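Local coordinates for protein serine proteinase inhibitor 1 (Myxoma virus, PDB 6BJ5) that inhibits serine endopeptidases as a poxviral serpin and is important for virulence, at residues 84-88 and 89-93; 105-109 and 110-114; 230-233 and 234-238; 266-269 and 270-273; 281-285 and 286-290. All coordinates share one frame; numbering follows the deposited sequence.

Contact 1 of 5, residues 84-88 and 89-93; sequences VPLRP and EFTAE
T91 folds its hydroxyl back onto the carbonyl of P88, OG1 donating to P88 O over 3.0 Å, while the amide N of A92 reaches the same oxygen at 2.9 Å. P88 O is gripped twice, by a side chain and by an i to i+4 helical bond, both donors coming from one face of its plane. The T91 torsion explains this: with chi1 at 52°, OG1 sits between the backbone N and the carbonyl carbon, leaving CG2 beside the backbone N, anti to the carbonyl carbon, where it meets L86 CD2 at 3.8 Å. The side chains of L86 and T91 cross at about a right angle. L86 CG also lies 4.3 Å from CD2 of the F90 ring, approaching it obliquely. One step earlier, R87 occupies the N-cap position, its O accepting from F90 N at 2.9 Å with the donor well above the carbonyl plane. P88 and E89 run side by side, and the bent E89 chain brings OE2 back near R87 CB, although E89 is poorly ordered. The R87 side chain extends away instead, and its NE bonds to G280 O. These bonds start helix 88-98 directly after the loop from strand 73-81. From the first turn, F90 packs on L78 of that strand and on A50 and A282, while L86 rests on V80 and on R104 of strand 103-105.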
loop_
_atom_site.group_PDB
_atom_site.type_symbol
_atom_site.label_atom_id
_atom_site.label_comp_id
_atom_site.label_asym_id
_atom_site.label_seq_id
_atom_site.Cartn_x
_atom_site.Cartn_y
_atom_site.Cartn_z
ATOM N N VAL A 84 -28.353 9.675 6.930
ATOM C CA VAL A 84 -27.455 10.189 7.966
ATOM C C VAL A 84 -27.357 11.713 7.931
ATOM O O VAL A 84 -26.830 12.289 6.967
ATOM C CB VAL A 84 -26.048 9.592 7.807
ATOM C CG1 VAL A 84 -25.134 10.118 8.896
ATOM C CG2 VAL A 84 -26.090 8.081 7.771
ATOM N N PRO A 85 -27.777 12.409 8.982
ATOM C CA PRO A 85 -27.559 13.856 9.026
ATOM C C PRO A 85 -26.079 14.165 9.181
ATOM O O PRO A 85 -25.385 13.570 10.005
ATOM C CB PRO A 85 -28.361 14.299 10.253
ATOM C CG PRO A 85 -28.404 13.081 11.114
ATOM C CD PRO A 85 -28.471 11.914 10.181
ATOM N N LEU A 86 -25.593 15.056 8.337
ATOM C CA LEU A 86 -24.231 15.549 8.395
ATOM C C LEU A 86 -24.276 17.030 8.735
ATOM O O LEU A 86 -25.037 17.779 8.116
ATOM C CB LEU A 86 -23.512 15.306 7.062
ATOM C CG LEU A 86 -22.748 13.992 6.856
ATOM C CD1 LEU A 86 -23.310 12.803 7.588
ATOM C CD2 LEU A 86 -22.550 13.690 5.369
ATOM N N ARG A 87 -23.489 17.439 9.733
ATOM C CA ARG A 87 -23.261 18.858 9.959
ATOM C C ARG A 87 -22.834 19.506 8.649
ATOM O O ARG A 87 -21.910 19.015 7.993
ATOM C CB ARG A 87 -22.175 19.111 11.009
ATOM C CG ARG A 87 -22.314 18.317 12.296
ATOM C CD ARG A 87 -21.590 18.989 13.482
ATOM N NE ARG A 87 -21.721 18.129 14.652
ATOM C CZ ARG A 87 -22.707 18.219 15.537
ATOM N NH1 ARG A 87 -22.760 17.367 16.556
ATOM N NH2 ARG A 87 -23.631 19.170 15.413
ATOM N N PRO A 88 -23.489 20.576 8.222
ATOM C CA PRO A 88 -23.064 21.234 6.976
ATOM C C PRO A 88 -21.610 21.680 6.982
ATOM O O PRO A 88 -20.981 21.708 5.913
ATOM C CB PRO A 88 -24.045 22.412 6.856
ATOM C CG PRO A 88 -24.581 22.614 8.248
ATOM C CD PRO A 88 -24.635 21.250 8.861
ATOM N N GLU A 89 -21.041 21.994 8.152
ATOM C CA GLU A 89 -19.639 22.411 8.200
ATOM C C GLU A 89 -18.691 21.258 7.936
ATOM O O GLU A 89 -17.556 21.493 7.517
ATOM C CB GLU A 89 -19.290 23.057 9.544
ATOM C CG GLU A 89 -20.344 24.011 10.088
ATOM C CD GLU A 89 -21.453 23.312 10.866
ATOM O OE1 GLU A 89 -21.904 23.873 11.887
ATOM O OE2 GLU A 89 -21.862 22.197 10.471
ATOM N N PHE A 90 -19.149 20.022 8.095
ATOM C CA PHE A 90 -18.298 18.897 7.759
ATOM C C PHE A 90 -18.214 18.746 6.250
ATOM O O PHE A 90 -17.115 18.669 5.688
ATOM C CB PHE A 90 -18.838 17.611 8.400
ATOM C CG PHE A 90 -18.204 16.370 7.868
ATOM C CD1 PHE A 90 -16.981 15.937 8.347
ATOM C CD2 PHE A 90 -18.814 15.649 6.852
ATOM C CE1 PHE A 90 -16.377 14.787 7.831
ATOM C CE2 PHE A 90 -18.222 14.502 6.332
ATOM C CZ PHE A 90 -17.005 14.071 6.821
ATOM N N THR A 91 -19.363 18.806 5.572
ATOM C CA THR A 91 -19.356 18.639 4.128
ATOM C C THR A 91 -18.701 19.832 3.452
ATOM O O THR A 91 -18.132 19.697 2.364
ATOM C CB THR A 91 -20.782 18.408 3.618
ATOM O OG1 THR A 91 -21.645 19.439 4.106
ATOM C CG2 THR A 91 -21.301 17.064 4.125
ATOM N N ALA A 92 -18.802 21.014 4.060
ATOM C CA ALA A 92 -18.050 22.159 3.555
ATOM C C ALA A 92 -16.554 21.933 3.732
ATOM O O ALA A 92 -15.780 22.031 2.770
ATOM C CB ALA A 92 -18.488 23.437 4.275
ATOM N N GLU A 93 -16.144 21.602 4.965
ATOM C CA GLU A 93 -14.749 21.293 5.243
ATOM C C GLU A 93 -14.269 20.150 4.363
ATOM O O GLU A 93 -13.202 20.233 3.746
ATOM C CB GLU A 93 -14.598 20.930 6.722
ATOM C CG GLU A 93 -13.263 20.310 7.110
ATOM C CD GLU A 93 -12.201 21.336 7.466
ATOM O OE1 GLU A 93 -12.550 22.532 7.576
ATOM O OE2 GLU A 93 -11.020 20.942 7.634
#

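Contact 2 of 5, residues 105-109 and 110-114; sequences VTFNS and ENVKD
V112 and V105 both place CG2 anti to their backbone N, with chi1 at 75° and 82°, and these two methyls meet at 3.4 Å where the side chains cross at about a right angle. The same V112 CG2 comes within 3.2 Å of T106 O and lies obliquely by the F107 ring, 4.1 Å from CD1. The other V105 methyl, CG1, covers one face of that ring near its rim, so valine and phenylalanine form a small apolar cluster within the turn. S109 OG donates a weak hydrogen bond to T106 O at 3.3 Å, and V112 CG1 touches S109 O at 3.7 Å. N111 stands at the N-cap of helix 112-120, but its side chain makes no capping bond. F107 N is held by D81 OD1, and both V105 and F107 continue onto I116 one turn along the helix. Between the two segments the contact is apolar, V112 anchoring the strand-to-helix turn by its methyls; the weak serine bond lies within 105-109.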
loop_
_atom_site.group_PDB
_atom_site.type_symbol
_atom_site.label_atom_id
_atom_site.label_comp_id
_atom_site.label_asym_id
_atom_site.label_seq_id
_atom_site.Cartn_x
_atom_site.Cartn_y
_atom_site.Cartn_z
ATOM N N VAL A 105 -25.920 8.209 -0.636
ATOM C CA VAL A 105 -26.042 6.889 -1.239
ATOM C C VAL A 105 -27.026 6.119 -0.364
ATOM O O VAL A 105 -27.303 6.513 0.770
ATOM C CB VAL A 105 -24.639 6.212 -1.299
ATOM C CG1 VAL A 105 -24.309 5.583 0.009
ATOM C CG2 VAL A 105 -24.489 5.219 -2.422
ATOM N N THR A 106 -27.612 5.050 -0.900
ATOM C CA THR A 106 -28.492 4.194 -0.103
ATOM C C THR A 106 -27.831 2.842 0.073
ATOM O O THR A 106 -27.839 2.027 -0.853
ATOM C CB THR A 106 -29.859 4.000 -0.756
ATOM O OG1 THR A 106 -30.480 5.270 -0.977
ATOM C CG2 THR A 106 -30.744 3.167 0.162
ATOM N N PHE A 107 -27.333 2.565 1.270
ATOM C CA PHE A 107 -26.566 1.335 1.425
ATOM C C PHE A 107 -27.397 0.060 1.550
ATOM O O PHE A 107 -26.819 -0.973 1.907
ATOM C CB PHE A 107 -25.605 1.427 2.611
ATOM C CG PHE A 107 -24.341 2.189 2.303
ATOM C CD1 PHE A 107 -23.372 1.610 1.478
ATOM C CD2 PHE A 107 -24.089 3.443 2.860
ATOM C CE1 PHE A 107 -22.209 2.271 1.177
ATOM C CE2 PHE A 107 -22.901 4.114 2.573
ATOM C CZ PHE A 107 -21.972 3.531 1.727
ATOM N N ASN A 108 -28.698 0.072 1.266
ATOM C CA ASN A 108 -29.458 -1.176 1.268
ATOM C C ASN A 108 -29.841 -1.614 -0.143
ATOM O O ASN A 108 -29.803 -2.815 -0.439
ATOM C CB ASN A 108 -30.710 -1.032 2.157
ATOM C CG ASN A 108 -31.568 -2.314 2.237
ATOM O OD1 ASN A 108 -31.421 -3.251 1.451
ATOM N ND2 ASN A 108 -32.409 -2.381 3.261
ATOM N N SER A 109 -30.121 -0.672 -1.047
ATOM C CA SER A 109 -30.535 -1.021 -2.404
ATOM C C SER A 109 -29.521 -1.910 -3.118
ATOM O O SER A 109 -28.435 -2.192 -2.597
ATOM C CB SER A 109 -30.783 0.242 -3.230
ATOM O OG SER A 109 -29.581 0.946 -3.500
ATOM N N GLU A 110 -29.868 -2.351 -4.321
ATOM C CA GLU A 110 -29.059 -3.329 -5.030
ATOM C C GLU A 110 -28.019 -2.706 -5.944
ATOM O O GLU A 110 -26.936 -3.276 -6.106
ATOM C CB GLU A 110 -29.964 -4.254 -5.840
ATOM C CG GLU A 110 -31.114 -4.821 -5.032
ATOM C CD GLU A 110 -31.385 -6.284 -5.358
ATOM O OE1 GLU A 110 -32.008 -6.982 -4.532
ATOM O OE2 GLU A 110 -30.960 -6.746 -6.439
ATOM N N ASN A 111 -28.303 -1.547 -6.532
ATOM C CA ASN A 111 -27.339 -0.886 -7.396
ATOM C C ASN A 111 -26.414 0.072 -6.638
ATOM O O ASN A 111 -25.711 0.864 -7.277
ATOM C CB ASN A 111 -28.058 -0.154 -8.540
ATOM C CG ASN A 111 -29.185 0.751 -8.055
ATOM O OD1 ASN A 111 -30.120 0.302 -7.390
ATOM N ND2 ASN A 111 -29.100 2.034 -8.397
ATOM N N VAL A 112 -26.380 0.010 -5.301
ATOM C CA VAL A 112 -25.455 0.863 -4.555
ATOM C C VAL A 112 -24.023 0.613 -5.027
ATOM O O VAL A 112 -23.284 1.548 -5.361
ATOM C CB VAL A 112 -25.629 0.671 -3.030
ATOM C CG1 VAL A 112 -25.033 -0.633 -2.522
ATOM C CG2 VAL A 112 -25.025 1.834 -2.270
ATOM N N LYS A 113 -23.649 -0.658 -5.150
ATOM C CA LYS A 113 -22.389 -1.022 -5.783
ATOM C C LYS A 113 -22.262 -0.419 -7.170
ATOM O O LYS A 113 -21.200 0.086 -7.551
ATOM C CB LYS A 113 -22.306 -2.531 -5.874
ATOM C CG LYS A 113 -22.149 -3.177 -4.571
ATOM C CD LYS A 113 -20.829 -3.727 -4.520
ATOM C CE LYS A 113 -20.897 -5.040 -4.073
ATOM N NZ LYS A 113 -19.820 -5.792 -4.608
ATOM N N ASP A 114 -23.334 -0.502 -7.957
ATOM C CA ASP A 114 -23.289 0.046 -9.306
ATOM C C ASP A 114 -23.080 1.552 -9.265
ATOM O O ASP A 114 -22.225 2.079 -9.981
ATOM C CB ASP A 114 -24.564 -0.327 -10.070
ATOM C CG ASP A 114 -24.754 -1.836 -10.181
ATOM O OD1 ASP A 114 -23.758 -2.574 -9.992
ATOM O OD2 ASP A 114 -25.893 -2.279 -10.457
#

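Contact 3 of 5, residues 230-233 and 234-238; sequences SLVR and FWIRN
L231 lays its branch over one face of the W235 indole in an i to i+4 pair on alpha-helix 229-238, a CH-pi packing with CD2 3.5 Å from CZ2 and CG 3.6 Å from CE2. Leucine CG is anti to the backbone N (chi1 -177°), which carries the branch along the helix to the tryptophan, and CD1 extends to the F234 ring at 3.9 Å from its CD1. V232 adds to the apolar side: CG2 approaches W235 CZ3 at 4.1 Å, and CG1 faces the I236 CD1 methyl. L231 O lies against the same indole face as the leucine branch, offset toward the rim, while accepting from W235 N. Three further i to i+4 bonds continue this pattern, from F234 N to S230 O, I236 N to V232 O and R237 N to R233 O. Farther out, W235 NE1 is satisfied by Y198 OH on strand 198-204, and S230 OG by D228. The other chain of the assembly also packs here, its L19 on W235 and its Y21 on I236. At the polar edge R237 bends at chi3 and turns one face of its guanidinium over the helix backbone, bringing NH1 to 4.1 Å from R233 CB.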
loop_
_atom_site.group_PDB
_atom_site.type_symbol
_atom_site.label_atom_id
_atom_site.label_comp_id
_atom_site.label_asym_id
_atom_site.label_seq_id
_atom_site.Cartn_x
_atom_site.Cartn_y
_atom_site.Cartn_z
ATOM N N SER A 230 12.898 5.843 9.747
ATOM C CA SER A 230 14.311 6.087 10.028
ATOM C C SER A 230 15.177 5.111 9.243
ATOM O O SER A 230 16.095 5.510 8.513
ATOM C CB SER A 230 14.587 5.965 11.533
ATOM O OG SER A 230 14.850 4.623 11.924
ATOM N N LEU A 231 14.840 3.827 9.321
ATOM C CA LEU A 231 15.611 2.829 8.603
ATOM C C LEU A 231 15.627 3.118 7.113
ATOM O O LEU A 231 16.671 2.983 6.465
ATOM C CB LEU A 231 15.051 1.442 8.888
ATOM C CG LEU A 231 15.866 0.347 8.222
ATOM C CD1 LEU A 231 17.304 0.436 8.710
ATOM C CD2 LEU A 231 15.265 -1.005 8.570
ATOM N N VAL A 232 14.494 3.552 6.559
ATOM C CA VAL A 232 14.425 3.840 5.127
ATOM C C VAL A 232 15.312 5.022 4.764
ATOM O O VAL A 232 16.036 4.985 3.762
ATOM C CB VAL A 232 12.971 4.067 4.682
ATOM C CG1 VAL A 232 12.948 4.559 3.254
ATOM C CG2 VAL A 232 12.180 2.774 4.814
ATOM N N ARG A 233 15.254 6.105 5.543
ATOM C CA ARG A 233 16.107 7.248 5.226
ATOM C C ARG A 233 17.577 6.887 5.414
ATOM O O ARG A 233 18.439 7.347 4.655
ATOM C CB ARG A 233 15.725 8.456 6.077
ATOM C CG ARG A 233 14.325 9.050 5.801
ATOM C CD ARG A 233 14.164 10.340 6.592
ATOM N NE ARG A 233 14.543 10.070 7.976
ATOM C CZ ARG A 233 13.692 9.812 8.963
ATOM N NH1 ARG A 233 12.382 9.808 8.734
ATOM N NH2 ARG A 233 14.160 9.555 10.183
ATOM N N PHE A 234 17.870 6.049 6.416
ATOM C CA PHE A 234 19.213 5.502 6.594
ATOM C C PHE A 234 19.677 4.794 5.330
ATOM O O PHE A 234 20.758 5.089 4.802
ATOM C CB PHE A 234 19.196 4.536 7.778
ATOM C CG PHE A 234 20.494 3.813 8.023
ATOM C CD1 PHE A 234 20.502 2.660 8.795
ATOM C CD2 PHE A 234 21.699 4.277 7.523
ATOM C CE1 PHE A 234 21.672 1.977 9.047
ATOM C CE2 PHE A 234 22.866 3.588 7.767
ATOM C CZ PHE A 234 22.852 2.443 8.533
ATOM N N TRP A 235 18.852 3.870 4.821
ATOM C CA TRP A 235 19.135 3.228 3.543
ATOM C C TRP A 235 19.450 4.259 2.477
ATOM O O TRP A 235 20.446 4.135 1.764
ATOM C CB TRP A 235 17.953 2.364 3.096
ATOM C CG TRP A 235 17.738 1.139 3.908
ATOM C CD1 TRP A 235 18.636 0.542 4.747
ATOM C CD2 TRP A 235 16.534 0.366 3.985
ATOM N NE1 TRP A 235 18.071 -0.562 5.327
ATOM C CE2 TRP A 235 16.779 -0.694 4.881
ATOM C CE3 TRP A 235 15.277 0.460 3.374
ATOM C CZ2 TRP A 235 15.809 -1.666 5.185
ATOM C CZ3 TRP A 235 14.296 -0.506 3.690
ATOM C CH2 TRP A 235 14.573 -1.550 4.586
ATOM N N ILE A 236 18.614 5.297 2.353
ATOM C CA ILE A 236 18.822 6.223 1.245
ATOM C C ILE A 236 20.128 6.988 1.409
ATOM O O ILE A 236 20.797 7.305 0.414
ATOM C CB ILE A 236 17.616 7.159 1.090
ATOM C CG1 ILE A 236 16.408 6.347 0.610
ATOM C CG2 ILE A 236 17.956 8.303 0.113
ATOM C CD1 ILE A 236 15.100 7.085 0.617
ATOM N N ARG A 237 20.525 7.290 2.649
ATOM C CA ARG A 237 21.749 8.055 2.840
ATOM C C ARG A 237 22.972 7.187 2.588
ATOM O O ARG A 237 23.960 7.654 2.017
ATOM C CB ARG A 237 21.819 8.664 4.248
ATOM C CG ARG A 237 20.730 9.686 4.590
ATOM C CD ARG A 237 20.903 10.321 5.982
ATOM N NE ARG A 237 21.243 9.358 7.023
ATOM C CZ ARG A 237 20.424 8.991 8.004
ATOM N NH1 ARG A 237 19.195 9.490 8.072
ATOM N NH2 ARG A 237 20.829 8.106 8.906
ATOM N N ASN A 238 22.929 5.926 3.005
ATOM C CA ASN A 238 24.107 5.071 2.980
ATOM C C ASN A 238 24.234 4.192 1.737
ATOM O O ASN A 238 25.220 3.456 1.628
ATOM C CB ASN A 238 24.159 4.201 4.234
ATOM C CG ASN A 238 24.551 4.989 5.459
ATOM O OD1 ASN A 238 24.187 6.157 5.612
ATOM N ND2 ASN A 238 25.364 4.373 6.312
#

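Contact 4 of 5, residues 266-269 and 270-273; sequences LGVR and DAFD
V268 and F272 cross at a slant, the valine CG1 methyl standing 4.1 Å from CE1 of the phenylalanine ring. That ring presents its edge to the backbone as well: V268 O and R269 O lie near its plane, V268 O 3.5 Å from CE1, so the weakly positive C-H rim faces carbonyl oxygens. V268 sends CG1 anti to its backbone N (chi1 -179°), which also takes this methyl to A271 CB at 4.3 Å. F272 holds CG anti to its carbonyl carbon, which brings the ring back so that its CE1 edge meets V268. The backbone turn that permits this is closed by F272 N, which donates to R269 O at 3.2 Å from above the carbonyl plane, and by D273 N, which donates to D270 O at 2.9 Å. Residues 270-272 thus make a short helical turn without regular helical bonding. R269 is exposed, whereas the buried D270 carboxylate is satisfied by a salt bridge to R276 and a hydrogen bond to N54; E58 OE1 receives both the R269 and D270 amides. Just upstream, G267 at positive phi is the C' residue of a Schellman motif that ends helix 260-265. The turn lies between that helix, whose R260 and Q264 touch F272, and helix 53-58, whose T55 packs on D270 and A271, while V290 in the chain leading to strand 293-302 packs against the ring.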
loop_
_atom_site.group_PDB
_atom_site.type_symbol
_atom_site.label_atom_id
_atom_site.label_comp_id
_atom_site.label_asym_id
_atom_site.label_seq_id
_atom_site.Cartn_x
_atom_site.Cartn_y
_atom_site.Cartn_z
ATOM N N LEU A 266 -2.136 -0.823 16.796
ATOM C CA LEU A 266 -1.343 0.398 16.671
ATOM C C LEU A 266 -2.001 1.576 17.357
ATOM O O LEU A 266 -1.633 2.724 17.090
ATOM C CB LEU A 266 -1.067 0.731 15.204
ATOM C CG LEU A 266 -0.147 -0.245 14.495
ATOM C CD1 LEU A 266 -0.150 -0.023 12.972
ATOM C CD2 LEU A 266 1.245 -0.030 15.072
ATOM N N GLY A 267 -2.987 1.321 18.212
ATOM C CA GLY A 267 -3.570 2.358 19.033
ATOM C C GLY A 267 -4.858 2.968 18.523
ATOM O O GLY A 267 -5.394 3.868 19.186
ATOM N N VAL A 268 -5.376 2.528 17.375
ATOM C CA VAL A 268 -6.636 3.056 16.852
ATOM C C VAL A 268 -7.752 2.147 17.367
ATOM O O VAL A 268 -8.043 1.098 16.796
ATOM C CB VAL A 268 -6.626 3.162 15.328
ATOM C CG1 VAL A 268 -7.955 3.737 14.850
ATOM C CG2 VAL A 268 -5.426 4.028 14.830
ATOM N N ARG A 269 -8.360 2.528 18.476
ATOM C CA ARG A 269 -9.330 1.645 19.107
ATOM C C ARG A 269 -10.711 2.265 19.215
ATOM O O ARG A 269 -11.708 1.556 19.026
ATOM C CB ARG A 269 -8.839 1.247 20.506
ATOM C CG ARG A 269 -7.524 0.463 20.546
ATOM C CD ARG A 269 -7.241 -0.016 21.960
ATOM N NE ARG A 269 -5.942 -0.661 22.127
ATOM C CZ ARG A 269 -5.693 -1.949 21.917
ATOM N NH1 ARG A 269 -6.658 -2.764 21.515
ATOM N NH2 ARG A 269 -4.469 -2.424 22.117
ATOM N N ASP A 270 -10.796 3.573 19.514
ATOM C CA ASP A 270 -12.097 4.197 19.749
ATOM C C ASP A 270 -12.960 4.176 18.494
ATOM O O ASP A 270 -14.181 3.978 18.571
ATOM C CB ASP A 270 -11.944 5.644 20.238
ATOM C CG ASP A 270 -11.725 5.749 21.738
ATOM O OD1 ASP A 270 -11.744 4.707 22.427
ATOM O OD2 ASP A 270 -11.629 6.890 22.244
ATOM N N ALA A 271 -12.343 4.365 17.329
ATOM C CA ALA A 271 -13.105 4.389 16.092
ATOM C C ALA A 271 -13.941 3.132 15.919
ATOM O O ALA A 271 -15.037 3.199 15.360
ATOM C CB ALA A 271 -12.160 4.572 14.901
ATOM N N PHE A 272 -13.480 1.995 16.447
ATOM C CA PHE A 272 -14.195 0.728 16.291
ATOM C C PHE A 272 -15.191 0.457 17.402
ATOM O O PHE A 272 -15.988 -0.480 17.279
ATOM C CB PHE A 272 -13.225 -0.464 16.247
ATOM C CG PHE A 272 -12.264 -0.416 15.107
ATOM C CD1 PHE A 272 -11.063 0.274 15.224
ATOM C CD2 PHE A 272 -12.571 -1.034 13.900
ATOM C CE1 PHE A 272 -10.175 0.327 14.160
ATOM C CE2 PHE A 272 -11.691 -0.981 12.837
ATOM C CZ PHE A 272 -10.488 -0.298 12.970
ATOM N N ASP A 273 -15.175 1.246 18.472
ATOM C CA ASP A 273 -16.001 0.939 19.623
ATOM C C ASP A 273 -17.243 1.806 19.546
ATOM O O ASP A 273 -17.131 3.041 19.644
ATOM C CB ASP A 273 -15.228 1.218 20.908
ATOM C CG ASP A 273 -16.037 0.954 22.160
ATOM O OD1 ASP A 273 -17.231 0.577 22.065
ATOM O OD2 ASP A 273 -15.453 1.127 23.255
#

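Contact 5 of 5, residues 281-285 and 286-290; sequences QASPS and NDLYV
S283 and L288 make the van der Waals part of the contact, with S283 CB 3.2 Å from L288 CD1. Both side chains point inward across the bend; the leucine has CG anti to its carbonyl carbon (chi1 -60°) and an extended chi2, which brings CD1 up to S283 CB. L288 is buried and also rests on V84 from the loop that follows strand 73-81. Among the polar groups, S285 OG lies 2.9 Å from D287 N and 3.1 Å from D287 CB; chi1 of 164° sets the hydroxyl anti to its own N. Inside 281-285, S285 N donates to S283 OG at 2.9 Å, although the position of that oxygen is less sure because it sits too near a neighbouring atom in the model. S283 OG has a second partner in P85 O. In the backbone, N286 adopts positive phi (58°) and reverses the chain so that D287 and L288 return beside the preceding serines. Serine accepting from the amide two residues on fits an ST turn, here at the exposed bend of the long connection between helix 260-265 and strand 293-302 of the serpin fold.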
loop_
_atom_site.group_PDB
_atom_site.type_symbol
_atom_site.label_atom_id
_atom_site.label_comp_id
_atom_site.label_asym_id
_atom_site.label_seq_id
_atom_site.Cartn_x
_atom_site.Cartn_y
_atom_site.Cartn_z
ATOM N N GLN A 281 -17.939 15.482 14.730
ATOM C CA GLN A 281 -17.672 16.557 13.778
ATOM C C GLN A 281 -18.361 16.311 12.446
ATOM O O GLN A 281 -18.650 17.261 11.703
ATOM C CB GLN A 281 -16.168 16.726 13.560
ATOM C CG GLN A 281 -15.435 16.993 14.829
ATOM C CD GLN A 281 -15.899 18.296 15.427
ATOM O OE1 GLN A 281 -16.679 18.319 16.386
ATOM N NE2 GLN A 281 -15.466 19.401 14.824
ATOM N N ALA A 282 -18.653 15.052 12.144
ATOM C CA ALA A 282 -19.366 14.737 10.918
ATOM C C ALA A 282 -20.856 14.751 11.161
ATOM O O ALA A 282 -21.632 15.265 10.358
ATOM C CB ALA A 282 -18.962 13.362 10.387
ATOM N N SER A 283 -21.266 14.139 12.257
ATOM C CA SER A 283 -22.652 13.799 12.434
ATOM C C SER A 283 -23.176 14.102 13.853
ATOM O O SER A 283 -22.611 13.584 14.834
ATOM C CB SER A 283 -22.802 12.329 12.093
ATOM O OG SER A 283 -24.103 11.890 12.319
ATOM N N PRO A 284 -24.212 14.909 13.978
ATOM C CA PRO A 284 -24.961 14.933 15.245
ATOM C C PRO A 284 -25.597 13.577 15.592
ATOM O O PRO A 284 -26.035 13.411 16.736
ATOM C CB PRO A 284 -25.997 16.049 15.019
ATOM C CG PRO A 284 -26.083 16.262 13.520
ATOM C CD PRO A 284 -24.915 15.578 12.869
ATOM N N SER A 285 -25.677 12.634 14.642
ATOM C CA SER A 285 -26.188 11.289 14.930
ATOM C C SER A 285 -25.606 10.661 16.192
ATOM O O SER A 285 -26.350 10.064 16.982
ATOM C CB SER A 285 -25.939 10.351 13.741
ATOM O OG SER A 285 -26.083 8.987 14.098
ATOM N N ASN A 286 -24.288 10.740 16.385
ATOM C CA ASN A 286 -23.620 9.962 17.438
ATOM C C ASN A 286 -23.886 8.473 17.237
ATOM O O ASN A 286 -23.953 7.702 18.202
ATOM C CB ASN A 286 -24.063 10.377 18.857
ATOM C CG ASN A 286 -23.899 11.869 19.124
ATOM O OD1 ASN A 286 -23.145 12.553 18.428
ATOM N ND2 ASN A 286 -24.579 12.373 20.162
ATOM N N ASP A 287 -24.055 8.063 15.977
ATOM C CA ASP A 287 -24.206 6.654 15.656
ATOM C C ASP A 287 -23.399 6.256 14.417
ATOM O O ASP A 287 -23.770 5.316 13.714
ATOM C CB ASP A 287 -25.682 6.281 15.505
ATOM C CG ASP A 287 -25.942 4.793 15.766
ATOM O OD1 ASP A 287 -26.122 4.425 16.946
ATOM O OD2 ASP A 287 -25.947 3.986 14.811
ATOM N N LEU A 288 -22.265 6.911 14.203
ATOM C CA LEU A 288 -21.400 6.539 13.099
ATOM C C LEU A 288 -20.058 6.057 13.657
ATOM O O LEU A 288 -19.368 6.804 14.351
ATOM C CB LEU A 288 -21.189 7.724 12.156
ATOM C CG LEU A 288 -22.446 8.304 11.505
ATOM C CD1 LEU A 288 -22.102 9.523 10.662
ATOM C CD2 LEU A 288 -23.153 7.250 10.666
ATOM N N TYR A 289 -19.685 4.818 13.344
ATOM C CA TYR A 289 -18.420 4.272 13.784
ATOM C C TYR A 289 -17.921 3.320 12.717
ATOM O O TYR A 289 -18.635 2.969 11.776
ATOM C CB TYR A 289 -18.545 3.561 15.129
ATOM C CG TYR A 289 -19.476 2.390 15.060
ATOM C CD1 TYR A 289 -18.987 1.095 14.968
ATOM C CD2 TYR A 289 -20.850 2.581 15.047
ATOM C CE1 TYR A 289 -19.843 0.018 14.890
ATOM C CE2 TYR A 289 -21.712 1.519 14.964
ATOM C CZ TYR A 289 -21.208 0.237 14.888
ATOM O OH TYR A 289 -22.072 -0.831 14.802
ATOM N N VAL A 290 -16.672 2.934 12.871
ATOM C CA VAL A 290 -15.980 2.104 11.904
ATOM C C VAL A 290 -16.136 0.643 12.290
ATOM O O VAL A 290 -15.912 0.266 13.445
ATOM C CB VAL A 290 -14.502 2.496 11.825
ATOM C CG1 VAL A 290 -13.758 1.553 10.897
ATOM C CG2 VAL A 290 -14.386 3.953 11.394
#

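Contacts 1 and 5 are joined directly: their centres lie about 11 Å apart, R87 N is 2.9 Å from A282 O, and F90 CB packs on Q281 O at 3.3 Å. Contact 5 also meets contact 4, centres about 15 Å apart, through A271 O and V290 N at 3.0 Å, so the 281-290 loop bridges the helix start at 84-93 and the turn at 266-273. Contact 2 stands near this group without touching it, its nearest atoms about 7 Å from contact 1 and 9 Å from contact 5. Contact 3 is remote, its centre about 46 Å from that of contact 2 and on the opposite side of the chain's centre.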